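Local coordinates for beta-N-acetylglucosaminidase-like protein Glycoside hydrolase family 20 (PDB 6YHH) that probably removes terminal N-acetylglucosamine residues from chitin fragments as a family 20 beta-N-acetylhexosaminidase of a chitin-degrading bacterium, at residues A[617-622]-A[655-660]; A[531-536]-A[661-666]; A[595-600]-A[622-627]; A[513-518]-A[552-557]. One frame throughout, in Å; residues are numbered along the deposited sequence.

Interaction 1 of 4, residues A[617-622]-A[655-660]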
loop_
_atom_site.group_PDB
_atom_site.type_symbol
_atom_site.label_atom_id
_atom_site.label_comp_id
_atom_site.label_asym_id
_atom_site.label_seq_id
_atom_site.Cartn_x
_atom_site.Cartn_y
_atom_site.Cartn_z
ATOM N N LEU A 617 -16.743 -9.299 -22.465
ATOM C CA LEU A 617 -17.097 -9.054 -23.899
ATOM C C LEU A 617 -18.596 -9.134 -24.169
ATOM O O LEU A 617 -19.127 -8.358 -24.976
ATOM C CB LEU A 617 -16.297 -10.014 -24.830
ATOM C CG LEU A 617 -14.786 -9.750 -24.920
ATOM C CD1 LEU A 617 -14.221 -10.712 -25.923
ATOM C CD2 LEU A 617 -14.418 -8.292 -25.237
ATOM N N PRO A 618 -19.335 -10.100 -23.579
ATOM C CA PRO A 618 -20.747 -10.152 -23.937
ATOM C C PRO A 618 -21.491 -8.888 -23.514
ATOM O O PRO A 618 -22.430 -8.408 -24.206
ATOM C CB PRO A 618 -21.274 -11.357 -23.150
ATOM C CG PRO A 618 -20.023 -12.237 -23.018
ATOM C CD PRO A 618 -18.918 -11.266 -22.771
ATOM N N LEU A 619 -21.041 -8.269 -22.423
ATOM C CA LEU A 619 -21.694 -7.140 -21.866
ATOM C C LEU A 619 -21.361 -5.885 -22.695
ATOM O O LEU A 619 -22.243 -5.060 -23.040
ATOM C CB LEU A 619 -21.290 -6.939 -20.369
ATOM C CG LEU A 619 -22.173 -5.947 -19.590
ATOM C CD1 LEU A 619 -23.601 -6.393 -19.489
ATOM C CD2 LEU A 619 -21.624 -5.695 -18.142
ATOM N N SER A 620 -20.111 -5.757 -23.097
ATOM C CA SER A 620 -19.684 -4.604 -23.885
ATOM C C SER A 620 -20.272 -4.733 -25.287
ATOM O O SER A 620 -20.637 -3.741 -25.890
ATOM C CB SER A 620 -18.172 -4.407 -23.911
ATOM O OG SER A 620 -17.432 -5.526 -24.522
ATOM N N LYS A 621 -20.455 -5.973 -25.779
ATOM C CA LYS A 621 -21.109 -6.155 -27.088
ATOM C C LYS A 621 -22.555 -5.766 -27.002
ATOM O O LYS A 621 -23.076 -5.007 -27.866
ATOM C CB LYS A 621 -20.977 -7.578 -27.565
ATOM C CG LYS A 621 -21.888 -7.831 -28.758
ATOM C CD LYS A 621 -21.660 -9.161 -29.406
ATOM C CE LYS A 621 -22.692 -9.424 -30.522
ATOM N NZ LYS A 621 -22.750 -8.339 -31.510
ATOM N N LYS A 622 -23.271 -6.163 -25.938
ATOM C CA LYS A 622 -24.643 -5.744 -25.759
ATOM C C LYS A 622 -24.835 -4.228 -25.724
ATOM O O LYS A 622 -25.763 -3.641 -26.368
ATOM C CB LYS A 622 -25.270 -6.427 -24.547
ATOM C CG LYS A 622 -25.486 -7.909 -24.720
ATOM C CD LYS A 622 -25.678 -8.698 -23.417
ATOM C CE LYS A 622 -25.783 -10.191 -23.827
ATOM N NZ LYS A 622 -26.145 -11.135 -22.736
ATOM N N LYS A 655 -27.569 -9.525 -15.760
ATOM C CA LYS A 655 -26.708 -9.625 -14.540
ATOM C C LYS A 655 -25.784 -10.815 -14.681
ATOM O O LYS A 655 -25.178 -11.224 -13.679
ATOM C CB LYS A 655 -27.604 -9.789 -13.310
ATOM C CG LYS A 655 -28.784 -8.793 -13.226
ATOM C CD LYS A 655 -28.400 -7.388 -13.107
ATOM C CE LYS A 655 -29.636 -6.516 -12.827
ATOM N NZ LYS A 655 -29.247 -5.109 -12.758
ATOM N N ASP A 656 -25.757 -11.479 -15.828
ATOM C CA ASP A 656 -25.052 -12.733 -15.980
ATOM C C ASP A 656 -23.553 -12.658 -16.271
ATOM O O ASP A 656 -22.875 -13.717 -16.333
ATOM C CB ASP A 656 -25.670 -13.529 -17.133
ATOM C CG ASP A 656 -27.086 -13.975 -16.863
ATOM O OD1 ASP A 656 -27.539 -13.971 -15.743
ATOM O OD2 ASP A 656 -27.664 -14.360 -17.880
ATOM N N HIS A 657 -22.986 -11.476 -16.493
ATOM C CA HIS A 657 -21.610 -11.361 -16.952
ATOM C C HIS A 657 -20.762 -10.648 -15.902
ATOM O O HIS A 657 -21.004 -9.504 -15.537
ATOM C CB HIS A 657 -21.515 -10.582 -18.256
ATOM C CG HIS A 657 -22.382 -11.142 -19.296
ATOM N ND1 HIS A 657 -22.237 -12.428 -19.740
ATOM C CD2 HIS A 657 -23.477 -10.641 -19.899
ATOM C CE1 HIS A 657 -23.205 -12.702 -20.611
ATOM N NE2 HIS A 657 -23.943 -11.622 -20.755
ATOM N N ALA A 658 -19.742 -11.375 -15.433
ATOM C CA ALA A 658 -18.637 -10.779 -14.633
ATOM C C ALA A 658 -19.080 -10.255 -13.277
ATOM O O ALA A 658 -18.323 -9.528 -12.640
ATOM C CB ALA A 658 -17.845 -9.779 -15.411
ATOM N N ASP A 659 -20.293 -10.609 -12.803
ATOM C CA ASP A 659 -20.815 -10.089 -11.553
ATOM C C ASP A 659 -20.836 -8.579 -11.521
ATOM O O ASP A 659 -20.682 -7.969 -10.501
ATOM C CB ASP A 659 -20.042 -10.711 -10.345
ATOM C CG ASP A 659 -20.489 -12.148 -10.032
ATOM O OD1 ASP A 659 -21.618 -12.555 -10.478
ATOM O OD2 ASP A 659 -19.719 -12.941 -9.408
ATOM N N VAL A 660 -21.151 -7.986 -12.672
ATOM C CA VAL A 660 -21.442 -6.574 -12.711
ATOM C C VAL A 660 -22.733 -6.363 -13.524
ATOM O O VAL A 660 -23.217 -7.298 -14.182
ATOM C CB VAL A 660 -20.335 -5.739 -13.385
ATOM C CG1 VAL A 660 -19.027 -5.869 -12.642
ATOM C CG2 VAL A 660 -20.113 -6.142 -14.839
#

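Interaction 2 of 4, residues A[531-536]-A[661-666]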
loop_
_atom_site.group_PDB
_atom_site.type_symbol
_atom_site.label_atom_id
_atom_site.label_comp_id
_atom_site.label_asym_id
_atom_site.label_seq_id
_atom_site.Cartn_x
_atom_site.Cartn_y
_atom_site.Cartn_z
ATOM N N VAL A 531 -19.194 2.540 -16.741
ATOM C CA VAL A 531 -20.588 2.236 -16.907
ATOM C C VAL A 531 -21.040 0.986 -16.210
ATOM O O VAL A 531 -22.180 0.624 -16.351
ATOM C CB VAL A 531 -21.029 2.213 -18.372
ATOM C CG1 VAL A 531 -20.939 3.623 -18.917
ATOM C CG2 VAL A 531 -20.276 1.181 -19.249
ATOM N N CYS A 532 -20.168 0.369 -15.414
ATOM C CA CYS A 532 -20.491 -0.930 -14.793
ATOM C C CYS A 532 -20.342 -0.853 -13.235
ATOM O O CYS A 532 -19.542 -0.080 -12.732
ATOM C CB CYS A 532 -19.586 -2.024 -15.279
ATOM S SG CYS A 532 -19.761 -2.485 -17.007
ATOM N N GLU A 533 -21.222 -1.564 -12.572
ATOM C CA GLU A 533 -21.286 -1.600 -11.105
ATOM C C GLU A 533 -21.369 -3.012 -10.625
ATOM O O GLU A 533 -22.023 -3.827 -11.189
ATOM C CB GLU A 533 -22.416 -0.726 -10.596
ATOM C CG GLU A 533 -22.291 0.719 -11.111
ATOM C CD GLU A 533 -23.423 1.636 -10.654
ATOM O OE1 GLU A 533 -24.314 1.261 -9.876
ATOM O OE2 GLU A 533 -23.490 2.783 -11.168
ATOM N N PRO A 534 -20.677 -3.318 -9.546
ATOM C CA PRO A 534 -20.785 -4.690 -9.078
ATOM C C PRO A 534 -22.192 -5.048 -8.584
ATOM O O PRO A 534 -22.930 -4.215 -8.045
ATOM C CB PRO A 534 -19.785 -4.772 -7.927
ATOM C CG PRO A 534 -19.250 -3.417 -7.730
ATOM C CD PRO A 534 -19.842 -2.451 -8.720
ATOM N N LEU A 535 -22.598 -6.294 -8.778
ATOM C CA LEU A 535 -23.953 -6.676 -8.382
ATOM C C LEU A 535 -24.199 -6.368 -6.906
ATOM O O LEU A 535 -23.338 -6.542 -6.045
ATOM C CB LEU A 535 -24.204 -8.145 -8.705
ATOM C CG LEU A 535 -24.068 -8.670 -10.105
ATOM C CD1 LEU A 535 -24.552 -10.092 -10.267
ATOM C CD2 LEU A 535 -24.916 -7.799 -10.994
ATOM N N LYS A 536 -25.410 -5.881 -6.615
ATOM C CA LYS A 536 -25.727 -5.303 -5.316
ATOM C C LYS A 536 -26.449 -6.246 -4.379
ATOM O O LYS A 536 -27.166 -7.144 -4.828
ATOM C CB LYS A 536 -26.576 -4.033 -5.505
ATOM C CG LYS A 536 -25.853 -2.951 -6.287
ATOM C CD LYS A 536 -26.792 -1.840 -6.796
ATOM C CE LYS A 536 -26.051 -0.610 -7.335
ATOM N NZ LYS A 536 -25.218 -0.987 -8.517
ATOM N N GLU A 661 -23.195 -5.119 -13.496
ATOM C CA GLU A 661 -24.313 -4.655 -14.256
ATOM C C GLU A 661 -23.986 -3.351 -14.938
ATOM O O GLU A 661 -23.172 -2.556 -14.503
ATOM C CB GLU A 661 -25.511 -4.491 -13.344
ATOM C CG GLU A 661 -25.416 -3.403 -12.290
ATOM C CD GLU A 661 -26.467 -3.451 -11.220
ATOM O OE1 GLU A 661 -27.091 -4.512 -11.053
ATOM O OE2 GLU A 661 -26.649 -2.437 -10.486
ATOM N N LEU A 662 -24.651 -3.141 -16.073
ATOM C CA LEU A 662 -24.602 -1.858 -16.766
ATOM C C LEU A 662 -25.563 -0.839 -16.157
ATOM O O LEU A 662 -26.770 -1.050 -16.146
ATOM C CB LEU A 662 -24.956 -2.019 -18.277
ATOM C CG LEU A 662 -23.925 -2.681 -19.177
ATOM C CD1 LEU A 662 -24.575 -3.100 -20.516
ATOM C CD2 LEU A 662 -22.719 -1.793 -19.372
ATOM N N SER A 663 -25.032 0.218 -15.571
ATOM C CA SER A 663 -25.867 1.140 -14.822
ATOM C C SER A 663 -26.345 2.306 -15.668
ATOM O O SER A 663 -26.839 3.281 -15.172
ATOM C CB SER A 663 -25.134 1.598 -13.556
ATOM O OG SER A 663 -23.887 2.204 -13.871
ATOM N N VAL A 664 -26.226 2.127 -16.967
ATOM C CA VAL A 664 -26.892 2.973 -17.985
ATOM C C VAL A 664 -28.174 2.356 -18.500
ATOM O O VAL A 664 -28.905 2.990 -19.279
ATOM C CB VAL A 664 -25.922 3.245 -19.166
ATOM C CG1 VAL A 664 -24.718 4.074 -18.751
ATOM C CG2 VAL A 664 -25.461 1.979 -19.851
ATOM N N TYR A 665 -28.501 1.120 -18.125
ATOM C CA TYR A 665 -29.689 0.481 -18.606
ATOM C C TYR A 665 -31.000 1.264 -18.434
ATOM O O TYR A 665 -31.784 1.445 -19.445
ATOM C CB TYR A 665 -29.857 -0.927 -18.010
ATOM C CG TYR A 665 -31.223 -1.437 -18.219
ATOM C CD1 TYR A 665 -31.608 -1.886 -19.479
ATOM C CD2 TYR A 665 -32.139 -1.439 -17.176
ATOM C CE1 TYR A 665 -32.892 -2.334 -19.685
ATOM C CE2 TYR A 665 -33.415 -1.916 -17.354
ATOM C CZ TYR A 665 -33.776 -2.371 -18.605
ATOM O OH TYR A 665 -35.095 -2.843 -18.825
ATOM N N GLU A 666 -31.213 1.795 -17.225
ATOM C CA GLU A 666 -32.486 2.531 -16.966
ATOM C C GLU A 666 -32.664 3.719 -17.929
ATOM O O GLU A 666 -33.757 3.911 -18.442
ATOM C CB GLU A 666 -32.626 2.979 -15.545
ATOM C CG GLU A 666 -32.766 1.804 -14.562
ATOM C CD GLU A 666 -34.064 0.967 -14.708
ATOM O OE1 GLU A 666 -35.087 1.401 -15.333
ATOM O OE2 GLU A 666 -34.075 -0.187 -14.194
HETATM O O HOH W 1 -27.485 -5.526 -8.555
#

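Interaction 3 of 4, residues A[595-600]-A[622-627]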
loop_
_atom_site.group_PDB
_atom_site.type_symbol
_atom_site.label_atom_id
_atom_site.label_comp_id
_atom_site.label_asym_id
_atom_site.label_seq_id
_atom_site.Cartn_x
_atom_site.Cartn_y
_atom_site.Cartn_z
ATOM N N LYS A 595 -18.766 6.713 -27.956
ATOM C CA LYS A 595 -17.741 6.308 -27.021
ATOM C C LYS A 595 -17.826 4.814 -26.704
ATOM O O LYS A 595 -16.765 4.109 -26.726
ATOM C CB LYS A 595 -17.862 7.091 -25.686
ATOM C CG LYS A 595 -16.774 6.698 -24.709
ATOM C CD LYS A 595 -16.810 7.511 -23.416
ATOM C CE LYS A 595 -15.600 7.154 -22.534
ATOM N NZ LYS A 595 -15.557 8.079 -21.359
ATOM N N TRP A 596 -19.027 4.318 -26.434
ATOM C CA TRP A 596 -19.181 2.897 -26.076
ATOM C C TRP A 596 -18.853 1.945 -27.216
ATOM O O TRP A 596 -18.401 0.807 -27.034
ATOM C CB TRP A 596 -20.538 2.666 -25.491
ATOM C CG TRP A 596 -20.716 3.504 -24.207
ATOM C CD1 TRP A 596 -19.767 3.879 -23.273
ATOM C CD2 TRP A 596 -21.956 3.994 -23.710
ATOM N NE1 TRP A 596 -20.354 4.600 -22.257
ATOM C CE2 TRP A 596 -21.697 4.654 -22.488
ATOM C CE3 TRP A 596 -23.252 3.881 -24.135
ATOM C CZ2 TRP A 596 -22.723 5.256 -21.732
ATOM C CZ3 TRP A 596 -24.245 4.476 -23.421
ATOM C CH2 TRP A 596 -23.967 5.159 -22.220
ATOM N N ILE A 597 -19.198 2.373 -28.450
ATOM C CA ILE A 597 -18.774 1.617 -29.636
ATOM C C ILE A 597 -17.265 1.507 -29.666
ATOM O O ILE A 597 -16.704 0.428 -29.917
ATOM C CB ILE A 597 -19.379 2.266 -30.865
ATOM C CG1 ILE A 597 -20.896 2.049 -30.856
ATOM C CG2 ILE A 597 -18.710 1.708 -32.117
ATOM C CD1 ILE A 597 -21.648 2.939 -31.845
ATOM N N ALA A 598 -16.565 2.612 -29.404
ATOM C CA ALA A 598 -15.128 2.579 -29.418
ATOM C C ALA A 598 -14.570 1.706 -28.277
ATOM O O ALA A 598 -13.530 1.003 -28.429
ATOM C CB ALA A 598 -14.538 3.995 -29.385
ATOM N N VAL A 599 -15.173 1.815 -27.101
ATOM C CA VAL A 599 -14.740 0.992 -25.971
ATOM C C VAL A 599 -14.839 -0.504 -26.294
ATOM O O VAL A 599 -13.925 -1.281 -26.036
ATOM C CB VAL A 599 -15.573 1.348 -24.702
ATOM C CG1 VAL A 599 -15.395 0.275 -23.627
ATOM C CG2 VAL A 599 -15.251 2.764 -24.217
ATOM N N ASN A 600 -15.921 -0.901 -26.902
ATOM C CA ASN A 600 -16.124 -2.299 -27.230
ATOM C C ASN A 600 -15.055 -2.724 -28.218
ATOM O O ASN A 600 -14.514 -3.812 -28.102
ATOM C CB ASN A 600 -17.498 -2.579 -27.788
ATOM C CG ASN A 600 -17.698 -4.028 -28.087
ATOM O OD1 ASN A 600 -17.647 -4.896 -27.208
ATOM N ND2 ASN A 600 -17.848 -4.336 -29.401
ATOM N N LYS A 622 -23.271 -6.163 -25.938
ATOM C CA LYS A 622 -24.643 -5.744 -25.759
ATOM C C LYS A 622 -24.835 -4.228 -25.724
ATOM O O LYS A 622 -25.763 -3.641 -26.368
ATOM C CB LYS A 622 -25.270 -6.427 -24.547
ATOM C CG LYS A 622 -25.486 -7.909 -24.720
ATOM C CD LYS A 622 -25.678 -8.698 -23.417
ATOM C CE LYS A 622 -25.783 -10.191 -23.827
ATOM N NZ LYS A 622 -26.145 -11.135 -22.736
ATOM N N LEU A 623 -23.928 -3.529 -25.028
ATOM C CA LEU A 623 -23.996 -2.071 -24.999
ATOM C C LEU A 623 -23.665 -1.430 -26.373
ATOM O O LEU A 623 -24.325 -0.442 -26.790
ATOM C CB LEU A 623 -23.024 -1.528 -23.913
ATOM C CG LEU A 623 -23.030 -0.072 -23.704
ATOM C CD1 LEU A 623 -24.411 0.436 -23.320
ATOM C CD2 LEU A 623 -21.946 0.368 -22.686
ATOM N N SER A 624 -22.672 -1.964 -27.088
ATOM C CA SER A 624 -22.247 -1.490 -28.392
ATOM C C SER A 624 -23.376 -1.701 -29.343
ATOM O O SER A 624 -23.698 -0.784 -30.135
ATOM C CB SER A 624 -21.001 -2.243 -28.880
ATOM O OG SER A 624 -20.683 -1.771 -30.227
ATOM N N ASP A 625 -23.986 -2.858 -29.282
ATOM C CA ASP A 625 -25.155 -3.122 -30.209
ATOM C C ASP A 625 -26.267 -2.141 -29.984
ATOM O O ASP A 625 -26.811 -1.587 -30.958
ATOM C CB ASP A 625 -25.677 -4.553 -30.088
ATOM C CG ASP A 625 -24.741 -5.597 -30.652
ATOM O OD1 ASP A 625 -23.770 -5.336 -31.369
ATOM O OD2 ASP A 625 -24.969 -6.762 -30.358
ATOM N N ALA A 626 -26.669 -1.918 -28.732
ATOM C CA ALA A 626 -27.699 -0.937 -28.415
ATOM C C ALA A 626 -27.275 0.463 -28.874
ATOM O O ALA A 626 -28.110 1.226 -29.422
ATOM C CB ALA A 626 -28.059 -0.972 -26.952
ATOM N N SER A 627 -26.009 0.822 -28.633
ATOM C CA SER A 627 -25.475 2.146 -29.007
ATOM C C SER A 627 -25.602 2.374 -30.524
ATOM O O SER A 627 -26.055 3.453 -30.952
ATOM C CB SER A 627 -24.043 2.286 -28.536
ATOM O OG SER A 627 -23.959 2.260 -27.113
HETATM O O HOH W 2 -18.065 -1.756 -31.046
#

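Interaction 4 of 4, residues A[513-518]-A[552-557]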
loop_
_atom_site.group_PDB
_atom_site.type_symbol
_atom_site.label_atom_id
_atom_site.label_comp_id
_atom_site.label_asym_id
_atom_site.label_seq_id
_atom_site.Cartn_x
_atom_site.Cartn_y
_atom_site.Cartn_z
ATOM N N LEU A 513 -6.887 -3.619 -13.377
ATOM C CA LEU A 513 -7.145 -3.474 -14.821
ATOM C C LEU A 513 -5.928 -3.994 -15.618
ATOM O O LEU A 513 -6.082 -4.638 -16.626
ATOM C CB LEU A 513 -7.492 -2.068 -15.197
ATOM C CG LEU A 513 -8.822 -1.698 -14.627
ATOM C CD1 LEU A 513 -9.037 -0.243 -15.026
ATOM C CD2 LEU A 513 -10.033 -2.509 -15.011
ATOM N N ARG A 514 -4.716 -3.736 -15.114
ATOM C CA ARG A 514 -3.497 -4.316 -15.776
ATOM C C ARG A 514 -3.504 -5.825 -15.726
ATOM O O ARG A 514 -3.201 -6.495 -16.751
ATOM C CB ARG A 514 -2.217 -3.729 -15.208
ATOM C CG ARG A 514 -1.906 -2.331 -15.773
ATOM C CD ARG A 514 -0.542 -1.847 -15.240
ATOM N NE ARG A 514 -0.548 -1.442 -13.821
ATOM C CZ ARG A 514 -0.928 -0.264 -13.332
ATOM N NH1 ARG A 514 -1.439 0.665 -14.110
ATOM N NH2 ARG A 514 -0.886 -0.053 -12.030
ATOM N N ASN A 515 -3.919 -6.396 -14.610
ATOM C CA ASN A 515 -4.039 -7.848 -14.521
ATOM C C ASN A 515 -5.047 -8.356 -15.586
ATOM O O ASN A 515 -4.780 -9.315 -16.302
ATOM C CB ASN A 515 -4.501 -8.235 -13.114
ATOM C CG ASN A 515 -4.660 -9.731 -13.006
ATOM O OD1 ASN A 515 -3.699 -10.466 -13.236
ATOM N ND2 ASN A 515 -5.883 -10.189 -12.648
ATOM N N ILE A 516 -6.204 -7.737 -15.641
ATOM C CA ILE A 516 -7.229 -8.146 -16.555
ATOM C C ILE A 516 -6.771 -8.032 -18.046
ATOM O O ILE A 516 -7.041 -8.955 -18.836
ATOM C CB ILE A 516 -8.512 -7.328 -16.334
ATOM C CG1 ILE A 516 -9.100 -7.718 -15.011
ATOM C CG2 ILE A 516 -9.511 -7.448 -17.454
ATOM C CD1 ILE A 516 -10.207 -6.698 -14.635
ATOM N N ALA A 517 -6.079 -6.923 -18.331
ATOM C CA ALA A 517 -5.629 -6.619 -19.684
ATOM C C ALA A 517 -4.317 -7.302 -20.029
ATOM O O ALA A 517 -3.811 -7.053 -21.090
ATOM C CB ALA A 517 -5.503 -5.106 -19.852
ATOM N N ASN A 518 -3.710 -8.102 -19.150
ATOM C CA ASN A 518 -2.420 -8.662 -19.438
ATOM C C ASN A 518 -1.413 -7.568 -19.746
ATOM O O ASN A 518 -0.541 -7.714 -20.625
ATOM C CB ASN A 518 -2.461 -9.677 -20.587
ATOM C CG ASN A 518 -1.271 -10.585 -20.616
ATOM O OD1 ASN A 518 -0.502 -10.716 -19.647
ATOM N ND2 ASN A 518 -1.077 -11.229 -21.762
ATOM N N PRO A 552 -9.993 -15.438 -5.909
ATOM C CA PRO A 552 -9.321 -14.306 -6.476
ATOM C C PRO A 552 -10.233 -13.120 -6.669
ATOM O O PRO A 552 -11.215 -13.226 -7.369
ATOM C CB PRO A 552 -8.784 -14.826 -7.788
ATOM C CG PRO A 552 -9.771 -15.836 -8.194
ATOM C CD PRO A 552 -10.243 -16.470 -6.934
ATOM N N PHE A 553 -9.871 -11.997 -6.067
ATOM C CA PHE A 553 -10.652 -10.718 -6.172
ATOM C C PHE A 553 -9.831 -9.744 -6.976
ATOM O O PHE A 553 -9.613 -8.575 -6.615
ATOM C CB PHE A 553 -11.030 -10.181 -4.776
ATOM C CG PHE A 553 -12.033 -11.025 -4.070
ATOM C CD1 PHE A 553 -13.358 -10.815 -4.239
ATOM C CD2 PHE A 553 -11.641 -12.077 -3.274
ATOM C CE1 PHE A 553 -14.308 -11.661 -3.669
ATOM C CE2 PHE A 553 -12.583 -12.859 -2.609
ATOM C CZ PHE A 553 -13.913 -12.660 -2.807
ATOM N N THR A 554 -9.396 -10.234 -8.143
ATOM C CA THR A 554 -8.543 -9.495 -9.087
ATOM C C THR A 554 -9.176 -9.334 -10.472
ATOM O O THR A 554 -8.467 -9.166 -11.485
ATOM C CB THR A 554 -7.224 -10.275 -9.212
ATOM O OG1 THR A 554 -7.558 -11.591 -9.607
ATOM C CG2 THR A 554 -6.421 -10.300 -7.901
ATOM N N LEU A 555 -10.499 -9.368 -10.518
ATOM C CA LEU A 555 -11.221 -9.494 -11.772
ATOM C C LEU A 555 -12.066 -8.268 -11.984
ATOM O O LEU A 555 -12.063 -7.331 -11.181
ATOM C CB LEU A 555 -12.034 -10.772 -11.756
ATOM C CG LEU A 555 -11.273 -12.114 -11.596
ATOM C CD1 LEU A 555 -12.230 -13.307 -11.753
ATOM C CD2 LEU A 555 -10.115 -12.202 -12.578
ATOM N N PHE A 556 -12.839 -8.262 -13.094
ATOM C CA PHE A 556 -13.511 -7.007 -13.432
ATOM C C PHE A 556 -14.432 -6.443 -12.376
ATOM O O PHE A 556 -14.439 -5.227 -12.144
ATOM C CB PHE A 556 -14.279 -7.170 -14.720
ATOM C CG PHE A 556 -14.759 -5.861 -15.344
ATOM C CD1 PHE A 556 -13.874 -4.950 -15.873
ATOM C CD2 PHE A 556 -16.102 -5.592 -15.363
ATOM C CE1 PHE A 556 -14.361 -3.776 -16.435
ATOM C CE2 PHE A 556 -16.601 -4.421 -15.889
ATOM C CZ PHE A 556 -15.720 -3.526 -16.441
ATOM N N ALA A 557 -15.200 -7.266 -11.695
ATOM C CA ALA A 557 -16.096 -6.762 -10.648
ATOM C C ALA A 557 -15.352 -6.031 -9.521
ATOM O O ALA A 557 -15.870 -5.080 -8.950
ATOM C CB ALA A 557 -16.929 -7.875 -10.055
#

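Interaction 1 of 4, residues A[617-622]-A[655-660]
His657 leans against the first turn of helix 617-634, and its imidazole is held from two directions. Over one face lies Pro618, whose CB sits 3.6 Å from the ring centroid and 16° off the normal, a CH-pi contact displaced toward the rim. At the ring edge Lys622 donates to the nitrogen, NZ to NE2 3.0 Å, with the ammonium only 6° out of the ring plane; NE2 therefore acts as acceptor. The lysine gets there because its chain runs extended beyond CG and meets the ring at about a right angle. This half of the contact is the more open one: Pro618, Lys622 and His657 are all partly exposed, and Asp656 beside them is exposed. The inner half is apolar and buried, with Leu619 CD2 against Val660 CG2 at 3.7 Å; the anti placement of Leu619 CG relative to its backbone N (chi1 -167°) turns the branch that way. Cut back to an alanine here, His657 would lose its imidazole, which is likely to leave Lys622 NZ without this acceptor and Pro618 CB without the ring face it covers. Residues 655-659 and the first strand residue, Val660, thus meet the start of helix 617-634, while Phe528 of helix 523-529 packs on Leu619 and Phe556 of helix 556-559 packs on Val660.

Interaction 2 of 4, residues A[531-536]-A[661-666]
Lys536 NZ is gripped by two carboxylates, Glu661 OE2 across the contact and Glu533 OE1 in its own segment, each at 2.8 Å from NZ. The two oxygens are met differently: Glu533 OE1 uses its anti lone pair, whereas the ammonium approaches Glu661 OE2 from above the carboxylate plane, 39° out of it. A bend at the last torsion of Lys536 (chi4 62°) swings NZ between them. The other oxygen, Glu661 OE1, takes a salt bridge from Lys655 and a water that also accepts from Lys536 N. Ser663 OG donates to Glu533 OE2 and is bonded to Ser567 OG as well; Ala564 N also reaches that OE2. Beneath these polar groups runs a two-stranded antiparallel sheet. Glu533 and Glu661 form its hydrogen-bonded pair, N to O 2.9 Å in both directions, and Cys532 with Leu662 the non-hydrogen-bonded pair. On the face of Cys532 and Leu662 the contact is apolar, Cys532 SG lying 3.8 Å from Leu662 CD2. Val531 CG1 adds to this with Val664 CG1 at 3.8 Å. Glu533 OE1 and Glu661 OE2 stand 4.4 Å apart, so the shared lysine probably offsets their mutual repulsion and favours both carboxylates staying ionised.

Interaction 3 of 4, residues A[595-600]-A[622-627]
Two helices of the mostly helical C-terminal region, 583-607 and 617-634, pack here as a roughly antiparallel, clearly skewed pair, the axes of their short segments 8.5 Å apart at closest approach, with 143° between their N-to-C directions. At the buried end Leu623 lies over the indole of Trp596: its CD2 is 3.9 Å from the centroid of the five-membered ring, 24° off the normal, a CH-pi contact, while CD1 reaches out over CE3. Leu623 CG sits anti to its backbone N (chi1 -177°), which carries both methyls up to the ring. Ser627 OG comes to the indole edge, 3.5 Å from Trp596 CE3, and spends its hydrogen bond on the carbonyl of its own helix one turn back, Leu623 O; beside it Ile597 CG1 meets Ser627 CB. Phe570 meets the indole edge-to-face, and Val531 and Val664 pack against it too. With the indole pared down to an alanine here, Leu623 is likely to face a gap and Phe570 to lose its edge-to-face partner. Toward the other end the small Ser624 lets the helices come close, its CB 3.7 Å from Asn600 CB. Asn600 OD1 accepts from Ser620, and Ser624 OG is bonded to Gln628. One water joins the two helices, giving a hydrogen bond to Ile597 O, taking one from Asn600 ND2, and lying 2.7 Å from Ser624 OG.

Interaction 4 of 4, residues A[513-518]-A[552-557]
The Phe556 ring has Ile516 CD1 at its edge, near its plane, and Thr554 O lies near the plane of the Asn515 amide, which approaches that carbonyl from a tilt. Neighbours of Phe556 include Val525 and Thr529 of helix 523-529, Ile616 and Val660. Ile516 CD1 lies 3.4 Å from Phe556 N and 4.1 Å from Phe556 CB, so the methyl rests more on the Leu555-Phe556 peptide than on the Phe556 side chain. Asn515 ND2 donates to Thr554 O at 3.0 Å; that oxygen is only 9° out of the amide plane, although the N-H bends to 147°. With chi1 at 179°, Asn515 throws its CG away from the backbone N and across toward the loop. Asn515 and Ile516 stand in the last turn of helix 507-517, which closes in a Schellman motif at Asn518. Residues 552-555 lead into the short helix 556-559, and the contact lies at the subunit interface. There Asn515 OD1 accepts from Arg497 of the second subunit, and Asn515 ND2 and Thr554 OG1 are both hydrogen-bonded to Gly54 O of that subunit.

How the interactions relate
All four contacts lie in the largely helical part of the chain that comes after strand 443-450. Leaving helix 507-517, the chain first closes a loop in interaction 4, when residues 552-557 return to that helix. Interaction 2 opens inside this loop, at 531-536, and closes only at 661-666, so the two cross; Cys532 touches Phe556 between them. Within the long loop of interaction 2 lie interactions 3 and 1, and these cross each other, sharing Lys622 on helix 617-634. Interaction 3 ties that helix to helix 583-607, and interaction 1 ties it to the loop before strand 660-662. Val531, Val664, Trp596 and Leu623 join interactions 2 and 3 in one apolar cluster.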